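Local coordinates for protein RNA-directed RNA polymerase (Infectious pancreatic necrosis virus, PDB 3ZED) that probably copies the viral RNA genome as an RNA-dependent RNA polymerase, occurring both free and covalently attached to the genomic RNA, at residues I368-I371 against I372-L376; L521-L524 against R525-I528; K344-I347 against T348-Q351; T679-D682 against I683-L687. One frame throughout, in Å; residues are numbered along the deposited sequence.

Contact 1 (I368-I371 against I372-L376); sequences IMTI and IRDSL
Ile368 and Ile372 meet one turn apart in the middle of helix 364-377, an alpha helix that packs against strand 382-386, at the edge of a four-stranded antiparallel sheet. The backbone supplies the regular i to i+4 ladder: Ile368 O takes the N-H of Ile372 at 2.8 Å, and Met369 O, Thr370 O and Ile371 O take those of Arg373, Asp374 and Ser375 in turn. Two of these carbonyls gain a second, weak partner. The Arg373 chain bends at chi3 (-83°), which swings NE back to 3.2 Å from Met369 O, and this oxygen lies at the edge of the guanidinium, near its plane. Ser375 OG, folded beside its own backbone N, reaches Ile371 O at 3.3 Å; a small hydroxyl suits this buried spot because the helix itself can accept its bond. Apolar packing fills the inner side: Ile368 CG2 rests on Ile372 CD1 at 3.7 Å, and Met369 SD approaches that same methyl at 4.2 Å. The flexible methionine also reaches Ile528 and strand 556-560. On the more open side, Thr370 OG1 bonds to Asp366 O, while its methyl lies alongside the Asp374 carboxylate, CG2 standing 4.1 Å from OD2. Asp374 OD1 is 3.3 Å from Thr370 O, two acceptors facing each other without a bond.

Contact 2 (L521-L524 against R525-I528); sequences LKNL and RETI
Lys522 O stands 3.5 Å from Thr527 OG1, at the point where the chain leaves strand 515-521, but the hydrogen bond of that hydroxyl goes to the next carbonyl. Asn523 O is gripped twice by Thr527. Thr527 N donates to Asn523 O at 3.0 Å and nearly straight (161°), while Thr527 OG1 comes to 2.7 Å from the same Asn523 O, well above its carbonyl plane. The threonine manages both because its chi1 of -54° sets OG1 beside its own N, so that N-H and hydroxyl converge on one oxygen; this polar group is thereby satisfied in a buried place. Asn523 has positive phi and psi, a left-handed conformation that asparagine adopts more readily than most residues, and it occupies the N-cap position of helix 524-533, although its side chain makes no capping bond. This is the junction between strand 515-521 and helix 524-533; the first turn of the helix is met by Asn396, whose OD1 accepts from Arg525 N and whose ND2 donates to Glu526 OE1. Glu526 bends at chi2 (78°) and folds back over Asn523, its OE1 lying 3.3 Å from Asn523 CB and packing closely on the adjoining backbone. An acidic residue suits the start of a helix, where the helix dipole would probably favour negative charge. Leu524 continues the helical ladder: Leu524 O accepts Ile528 N at 3.0 Å, and its CG meets Ile528 CD1 at 4.0 Å, two branched chains crossing at a slant. Leu524 also packs on Leu376 and Trp398.

Contact 3 (K344-I347 against T348-Q351); sequences KLNI and TNTQ
Asn346 OD1 is held by both donors of Thr348: the hydroxyl OG1 at 2.6 Å and the backbone N at 3.0 Å. Both lie in the plane of the asparagine carbonyl, so the amide is fixed in its rotation, and its other end, ND2, bonds to Tyr356 O. The bond from Thr348 N makes an Asx turn, and it overlaps a type I beta turn over residues 346-349, closed by Asn349 N on Asn346 O at 3.1 Å. Thr350 N adds a weak, bent bond to that carbonyl. Asn349 fastens the chain entering the turn with both ends of its amide. Asn349 OD1 accepts Asn346 N at 3.0 Å, almost straight (170°) but from above the carbonyl plane, and also Thr350 OG1 at 2.7 Å; Asn349 ND2 reaches Lys344 O at 3.2 Å. Both asparagines carry CG between backbone N and carbonyl carbon (chi1 59° and 61°), which brings the two amides into a stack, and an amide suits each site because it offers a donor and an acceptor together. Ile347, at a corner of the turn, points its hydrophobic branches to Ile368 and Ile371. Thr350 OG1 meets Leu345 CB at 3.7 Å.

Contact 4 (T679-D682 against I683-L687); sequences TLVD and INTPL
Ile683 adopts a chi1 of 65°, which wedges CG1 between its backbone N and carbonyl carbon and lays the chain alongside Leu680; their ends meet at 4.1 Å, CD2 of Leu680 against CD1 of Ile683. The torsion of Asn684 (chi1 -78°) folds its amide back over the preceding turn, where ND2 donates to Leu680 O at 2.9 Å. That bond is bent, and the oxygen lies out of the amide plane. The Thr685 hydroxyl OG1 reaches Val681 O at 2.6 Å. Val681 O is gripped from opposite faces, by Thr685 OG1 on one and by Asn684 N, at 3.2 Å, on the other; neither donor lies in its plane. Two residues earlier the ordinary i to i+4 bond is kept, Ile683 N to Thr679 O at 3.1 Å, whereas the last bond, Thr685 N to Asp682 O, spans three residues and comes from above the carbonyl plane. Short polar residues suit positions 684 and 685 because their groups are short enough to turn back onto the carbonyls of the last turn. The hydrophobic pair serves the fold: Leu680 packs on Tyr540 and Trp622, Ile683 on Phe361, and Asn684 touches strand 573-578. Side chains and tightened backbone bonds taking over the final carbonyls in this way are characteristic of a helix C terminus, here that of helix 677-683.

All four contacts are local and follow one another in series, so none nests in or crosses another. Contact 3 comes first, as a turn in the loop between helices 326-340 and 364-377. The chain then enters helix 364-377, whose middle is contact 1, and this helix lies back against the turn, with Ile368 and Ile371 touching Ile347. After the four-stranded antiparallel sheet, contact 2 starts helix 524-533, which packs on contact 1 through Ile528 and through Arg525, bonded to Leu376 O. Helix 364-377 thus lies between contacts 3 and 2. Contact 4 ends a helix much later in the chain and touches none of the others.

Contact 1 (I368-I371 against I372-L376)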
loop_
_atom_site.group_PDB
_atom_site.type_symbol
_atom_site.label_atom_id
_atom_site.label_comp_id
_atom_site.label_asym_id
_atom_site.label_seq_id
_atom_site.Cartn_x
_atom_site.Cartn_y
_atom_site.Cartn_z
ATOM N N ILE B 368 0.699 11.140 19.540
ATOM C CA ILE B 368 0.919 12.109 18.456
ATOM C C ILE B 368 0.693 13.535 18.986
ATOM O O ILE B 368 1.544 14.401 18.773
ATOM C CB ILE B 368 -0.003 11.793 17.235
ATOM C CG1 ILE B 368 0.415 10.498 16.519
ATOM C CG2 ILE B 368 -0.140 13.005 16.261
ATOM C CD1 ILE B 368 1.689 10.531 15.760
ATOM N N MET B 369 -0.435 13.764 19.711
ATOM C CA MET B 369 -0.761 15.087 20.274
ATOM C C MET B 369 0.284 15.542 21.304
ATOM O O MET B 369 0.613 16.728 21.326
ATOM C CB MET B 369 -2.166 15.116 20.863
ATOM C CG MET B 369 -3.256 15.000 19.793
ATOM S SD MET B 369 -3.235 16.308 18.506
ATOM C CE MET B 369 -3.534 17.781 19.500
ATOM N N THR B 370 0.868 14.602 22.084
ATOM C CA THR B 370 1.954 14.898 23.029
ATOM C C THR B 370 3.189 15.370 22.233
ATOM O O THR B 370 3.778 16.384 22.578
ATOM C CB THR B 370 2.253 13.668 23.921
ATOM O OG1 THR B 370 1.091 13.384 24.696
ATOM C CG2 THR B 370 3.428 13.891 24.874
ATOM N N ILE B 371 3.542 14.654 21.149
ATOM C CA ILE B 371 4.683 14.996 20.289
ATOM C C ILE B 371 4.445 16.392 19.673
ATOM O O ILE B 371 5.353 17.224 19.731
ATOM C CB ILE B 371 4.967 13.892 19.224
ATOM C CG1 ILE B 371 5.566 12.625 19.900
ATOM C CG2 ILE B 371 5.922 14.401 18.131
ATOM C CD1 ILE B 371 5.232 11.314 19.178
ATOM N N ILE B 372 3.221 16.665 19.167
ATOM C CA ILE B 372 2.850 17.957 18.572
ATOM C C ILE B 372 2.939 19.089 19.616
ATOM O O ILE B 372 3.554 20.123 19.338
ATOM C CB ILE B 372 1.449 17.896 17.891
ATOM C CG1 ILE B 372 1.513 17.067 16.573
ATOM C CG2 ILE B 372 0.852 19.312 17.649
ATOM C CD1 ILE B 372 0.111 16.720 15.945
ATOM N N ARG B 373 2.348 18.883 20.805
ATOM C CA ARG B 373 2.324 19.884 21.883
ATOM C C ARG B 373 3.736 20.221 22.370
ATOM O O ARG B 373 4.036 21.404 22.542
ATOM C CB ARG B 373 1.424 19.440 23.050
ATOM C CG ARG B 373 -0.079 19.598 22.726
ATOM C CD ARG B 373 -0.967 19.140 23.871
ATOM N NE ARG B 373 -1.160 17.686 23.851
ATOM C CZ ARG B 373 -1.791 16.979 24.792
ATOM N NH1 ARG B 373 -2.295 17.584 25.866
ATOM N NH2 ARG B 373 -1.915 15.661 24.667
ATOM N N ASP B 374 4.611 19.207 22.538
ATOM C CA ASP B 374 5.997 19.418 22.954
ATOM C C ASP B 374 6.755 20.227 21.891
ATOM O O ASP B 374 7.515 21.129 22.248
ATOM C CB ASP B 374 6.716 18.077 23.264
ATOM C CG ASP B 374 6.207 17.323 24.497
ATOM O OD1 ASP B 374 5.234 17.810 25.146
ATOM O OD2 ASP B 374 6.760 16.241 24.805
ATOM N N SER B 375 6.499 19.956 20.600
ATOM C CA SER B 375 7.119 20.685 19.502
ATOM C C SER B 375 6.751 22.161 19.560
ATOM O O SER B 375 7.643 23.014 19.492
ATOM C CB SER B 375 6.721 20.090 18.153
ATOM O OG SER B 375 7.470 18.912 17.910
ATOM N N LEU B 376 5.444 22.457 19.720
ATOM C CA LEU B 376 4.921 23.824 19.798
ATOM C C LEU B 376 5.488 24.580 21.016
ATOM O O LEU B 376 5.839 25.754 20.872
ATOM C CB LEU B 376 3.387 23.835 19.827
ATOM C CG LEU B 376 2.684 23.402 18.520
ATOM C CD1 LEU B 376 1.239 23.074 18.788
ATOM C CD2 LEU B 376 2.816 24.475 17.388
#

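Contact 2 (L521-L524 against R525-I528)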
loop_
_atom_site.group_PDB
_atom_site.type_symbol
_atom_site.label_atom_id
_atom_site.label_comp_id
_atom_site.label_asym_id
_atom_site.label_seq_id
_atom_site.Cartn_x
_atom_site.Cartn_y
_atom_site.Cartn_z
ATOM N N LEU B 521 -3.926 23.884 8.664
ATOM C CA LEU B 521 -4.596 24.085 9.946
ATOM C C LEU B 521 -3.842 25.201 10.661
ATOM O O LEU B 521 -2.813 24.962 11.291
ATOM C CB LEU B 521 -4.613 22.747 10.737
ATOM C CG LEU B 521 -5.424 22.673 12.002
ATOM C CD1 LEU B 521 -6.868 23.037 11.734
ATOM C CD2 LEU B 521 -5.363 21.265 12.593
ATOM N N LYS B 522 -4.320 26.436 10.481
ATOM C CA LYS B 522 -3.725 27.655 11.040
ATOM C C LYS B 522 -4.007 27.796 12.537
ATOM O O LYS B 522 -4.989 27.237 13.040
ATOM C CB LYS B 522 -4.246 28.893 10.295
ATOM C CG LYS B 522 -3.566 29.126 8.957
ATOM C CD LYS B 522 -4.153 30.324 8.226
ATOM C CE LYS B 522 -3.317 30.716 7.028
ATOM N NZ LYS B 522 -4.077 31.555 6.057
ATOM N N ASN B 523 -3.150 28.583 13.236
ATOM C CA ASN B 523 -3.234 28.890 14.670
ATOM C C ASN B 523 -3.400 27.584 15.445
ATOM O O ASN B 523 -4.399 27.370 16.133
ATOM C CB ASN B 523 -4.391 29.896 14.965
ATOM C CG ASN B 523 -4.397 31.135 14.093
ATOM O OD1 ASN B 523 -3.460 31.935 14.102
ATOM N ND2 ASN B 523 -5.456 31.323 13.320
ATOM N N LEU B 524 -2.436 26.677 15.248
ATOM C CA LEU B 524 -2.439 25.321 15.812
ATOM C C LEU B 524 -2.436 25.332 17.337
ATOM O O LEU B 524 -3.259 24.636 17.907
ATOM C CB LEU B 524 -1.267 24.492 15.253
ATOM C CG LEU B 524 -1.243 22.988 15.612
ATOM C CD1 LEU B 524 -2.577 22.291 15.282
ATOM C CD2 LEU B 524 -0.049 22.283 14.958
ATOM N N ARG B 525 -1.550 26.118 17.989
ATOM C CA ARG B 525 -1.488 26.239 19.456
ATOM C C ARG B 525 -2.855 26.558 20.061
ATOM O O ARG B 525 -3.278 25.923 21.016
ATOM C CB ARG B 525 -0.520 27.367 19.861
ATOM C CG ARG B 525 0.905 26.949 20.143
ATOM C CD ARG B 525 1.770 28.172 20.432
ATOM N NE ARG B 525 3.191 27.854 20.295
ATOM C CZ ARG B 525 3.914 28.130 19.217
ATOM N NH1 ARG B 525 3.372 28.774 18.193
ATOM N NH2 ARG B 525 5.193 27.780 19.161
ATOM N N GLU B 526 -3.514 27.587 19.498
ATOM C CA GLU B 526 -4.810 28.134 19.888
ATOM C C GLU B 526 -5.902 27.091 19.679
ATOM O O GLU B 526 -6.685 26.896 20.590
ATOM C CB GLU B 526 -5.127 29.432 19.100
ATOM C CG GLU B 526 -4.103 30.566 19.213
ATOM C CD GLU B 526 -2.817 30.484 18.398
ATOM O OE1 GLU B 526 -2.608 29.469 17.696
ATOM O OE2 GLU B 526 -1.982 31.409 18.518
ATOM N N THR B 527 -5.928 26.400 18.507
ATOM C CA THR B 527 -6.877 25.322 18.144
ATOM C C THR B 527 -6.819 24.173 19.161
ATOM O O THR B 527 -7.881 23.677 19.525
ATOM C CB THR B 527 -6.589 24.793 16.707
ATOM O OG1 THR B 527 -6.582 25.894 15.813
ATOM C CG2 THR B 527 -7.622 23.743 16.213
ATOM N N ILE B 528 -5.596 23.751 19.611
ATOM C CA ILE B 528 -5.418 22.675 20.610
ATOM C C ILE B 528 -5.989 23.148 21.963
ATOM O O ILE B 528 -6.717 22.388 22.608
ATOM C CB ILE B 528 -3.935 22.197 20.696
ATOM C CG1 ILE B 528 -3.508 21.589 19.332
ATOM C CG2 ILE B 528 -3.733 21.167 21.823
ATOM C CD1 ILE B 528 -2.040 21.379 19.154
#

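Contact 3 (K344-I347 against T348-Q351)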
loop_
_atom_site.group_PDB
_atom_site.type_symbol
_atom_site.label_atom_id
_atom_site.label_comp_id
_atom_site.label_asym_id
_atom_site.label_seq_id
_atom_site.Cartn_x
_atom_site.Cartn_y
_atom_site.Cartn_z
ATOM N N LYS B 344 7.973 -2.493 12.529
ATOM C CA LYS B 344 6.811 -1.659 12.862
ATOM C C LYS B 344 7.324 -0.484 13.719
ATOM O O LYS B 344 7.006 -0.378 14.908
ATOM C CB LYS B 344 5.697 -2.472 13.583
ATOM C CG LYS B 344 5.349 -3.834 12.976
ATOM C CD LYS B 344 4.631 -3.765 11.637
ATOM C CE LYS B 344 4.442 -5.157 11.081
ATOM N NZ LYS B 344 3.682 -5.148 9.804
ATOM N N LEU B 345 8.175 0.370 13.110
ATOM C CA LEU B 345 8.793 1.484 13.817
ATOM C C LEU B 345 8.223 2.809 13.324
ATOM O O LEU B 345 8.219 3.081 12.121
ATOM C CB LEU B 345 10.327 1.428 13.688
ATOM C CG LEU B 345 11.004 0.046 13.938
ATOM C CD1 LEU B 345 12.519 0.098 13.632
ATOM C CD2 LEU B 345 10.790 -0.451 15.376
ATOM N N ASN B 346 7.697 3.615 14.250
ATOM C CA ASN B 346 7.086 4.892 13.897
ATOM C C ASN B 346 7.323 5.906 15.007
ATOM O O ASN B 346 7.883 5.562 16.042
ATOM C CB ASN B 346 5.580 4.736 13.567
ATOM C CG ASN B 346 4.768 4.178 14.693
ATOM O OD1 ASN B 346 4.594 4.808 15.732
ATOM N ND2 ASN B 346 4.277 2.975 14.521
ATOM N N ILE B 347 6.893 7.152 14.784
ATOM C CA ILE B 347 7.089 8.286 15.689
ATOM C C ILE B 347 6.508 8.039 17.116
ATOM O O ILE B 347 6.976 8.664 18.056
ATOM C CB ILE B 347 6.520 9.578 15.031
ATOM C CG1 ILE B 347 7.127 10.867 15.633
ATOM C CG2 ILE B 347 4.989 9.588 14.956
ATOM C CD1 ILE B 347 7.028 12.122 14.730
ATOM N N THR B 348 5.535 7.135 17.283
ATOM C CA THR B 348 4.935 6.910 18.598
ATOM C C THR B 348 5.774 5.933 19.444
ATOM O O THR B 348 5.602 5.914 20.662
ATOM C CB THR B 348 3.461 6.449 18.489
ATOM O OG1 THR B 348 3.391 5.098 18.012
ATOM C CG2 THR B 348 2.613 7.374 17.626
ATOM N N ASN B 349 6.687 5.153 18.826
ATOM C CA ASN B 349 7.508 4.180 19.568
ATOM C C ASN B 349 9.011 4.308 19.258
ATOM O O ASN B 349 9.806 3.558 19.814
ATOM C CB ASN B 349 7.036 2.737 19.279
ATOM C CG ASN B 349 7.122 2.288 17.830
ATOM O OD1 ASN B 349 8.055 2.596 17.082
ATOM N ND2 ASN B 349 6.190 1.462 17.421
ATOM N N THR B 350 9.393 5.208 18.340
ATOM C CA THR B 350 10.791 5.383 17.904
ATOM C C THR B 350 11.016 6.837 17.538
ATOM O O THR B 350 10.079 7.501 17.111
ATOM C CB THR B 350 11.077 4.437 16.689
ATOM O OG1 THR B 350 10.729 3.083 17.028
ATOM C CG2 THR B 350 12.526 4.499 16.178
ATOM N N GLN B 351 12.258 7.328 17.655
ATOM C CA GLN B 351 12.598 8.693 17.269
ATOM C C GLN B 351 12.831 8.726 15.751
ATOM O O GLN B 351 13.966 8.700 15.283
ATOM C CB GLN B 351 13.796 9.206 18.079
ATOM C CG GLN B 351 13.392 9.486 19.517
ATOM C CD GLN B 351 14.521 9.945 20.380
ATOM O OE1 GLN B 351 15.131 10.997 20.151
ATOM N NE2 GLN B 351 14.760 9.206 21.447
#

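Contact 4 (T679-D682 against I683-L687)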
loop_
_atom_site.group_PDB
_atom_site.type_symbol
_atom_site.label_atom_id
_atom_site.label_comp_id
_atom_site.label_asym_id
_atom_site.label_seq_id
_atom_site.Cartn_x
_atom_site.Cartn_y
_atom_site.Cartn_z
ATOM N N THR B 679 -16.948 0.620 25.660
ATOM C CA THR B 679 -16.370 0.246 24.365
ATOM C C THR B 679 -15.400 1.339 23.884
ATOM O O THR B 679 -14.332 1.039 23.344
ATOM C CB THR B 679 -17.472 0.039 23.288
ATOM O OG1 THR B 679 -18.558 -0.715 23.810
ATOM C CG2 THR B 679 -16.939 -0.606 22.029
ATOM N N LEU B 680 -15.808 2.606 24.072
ATOM C CA LEU B 680 -15.033 3.772 23.652
ATOM C C LEU B 680 -13.814 3.962 24.537
ATOM O O LEU B 680 -12.758 4.337 24.022
ATOM C CB LEU B 680 -15.923 5.021 23.644
ATOM C CG LEU B 680 -17.075 4.994 22.622
ATOM C CD1 LEU B 680 -17.902 6.230 22.729
ATOM C CD2 LEU B 680 -16.561 4.783 21.197
ATOM N N VAL B 681 -13.942 3.655 25.845
ATOM C CA VAL B 681 -12.836 3.712 26.802
ATOM C C VAL B 681 -11.804 2.627 26.393
ATOM O O VAL B 681 -10.630 2.949 26.284
ATOM C CB VAL B 681 -13.312 3.554 28.288
ATOM C CG1 VAL B 681 -12.140 3.321 29.248
ATOM C CG2 VAL B 681 -14.132 4.757 28.737
ATOM N N ASP B 682 -12.264 1.381 26.121
ATOM C CA ASP B 682 -11.402 0.235 25.758
ATOM C C ASP B 682 -10.602 0.459 24.464
ATOM O O ASP B 682 -9.415 0.150 24.445
ATOM C CB ASP B 682 -12.204 -1.072 25.616
ATOM C CG ASP B 682 -12.881 -1.586 26.885
ATOM O OD1 ASP B 682 -12.580 -1.054 27.991
ATOM O OD2 ASP B 682 -13.737 -2.490 26.771
ATOM N N ILE B 683 -11.230 1.001 23.404
ATOM C CA ILE B 683 -10.526 1.199 22.141
ATOM C C ILE B 683 -9.452 2.308 22.269
ATOM O O ILE B 683 -8.559 2.393 21.433
ATOM C CB ILE B 683 -11.496 1.461 20.952
ATOM C CG1 ILE B 683 -12.277 2.786 21.087
ATOM C CG2 ILE B 683 -12.421 0.269 20.745
ATOM C CD1 ILE B 683 -13.022 3.248 19.842
ATOM N N ASN B 684 -9.530 3.127 23.336
ATOM C CA ASN B 684 -8.611 4.234 23.554
ATOM C C ASN B 684 -7.664 3.997 24.704
ATOM O O ASN B 684 -6.826 4.857 24.985
ATOM C CB ASN B 684 -9.402 5.516 23.782
ATOM C CG ASN B 684 -9.920 6.070 22.501
ATOM O OD1 ASN B 684 -9.155 6.312 21.556
ATOM N ND2 ASN B 684 -11.218 6.279 22.431
ATOM N N THR B 685 -7.753 2.830 25.350
ATOM C CA THR B 685 -6.918 2.519 26.510
ATOM C C THR B 685 -5.490 2.168 26.079
ATOM O O THR B 685 -5.289 1.210 25.320
ATOM C CB THR B 685 -7.573 1.436 27.365
ATOM O OG1 THR B 685 -8.781 1.989 27.860
ATOM C CG2 THR B 685 -6.696 0.982 28.566
ATOM N N PRO B 686 -4.487 2.953 26.548
ATOM C CA PRO B 686 -3.095 2.622 26.214
ATOM C C PRO B 686 -2.592 1.464 27.057
ATOM O O PRO B 686 -2.978 1.332 28.211
ATOM C CB PRO B 686 -2.314 3.905 26.530
ATOM C CG PRO B 686 -3.253 4.793 27.275
ATOM C CD PRO B 686 -4.569 4.122 27.449
ATOM N N LEU B 687 -1.722 0.644 26.488
ATOM C CA LEU B 687 -1.096 -0.488 27.171
ATOM C C LEU B 687 -0.059 0.019 28.158
ATOM O O LEU B 687 0.040 -0.520 29.248
ATOM C CB LEU B 687 -0.445 -1.429 26.148
ATOM C CG LEU B 687 -1.067 -2.800 26.032
ATOM C CD1 LEU B 687 -0.950 -3.316 24.609
ATOM C CD2 LEU B 687 -0.418 -3.771 27.007
#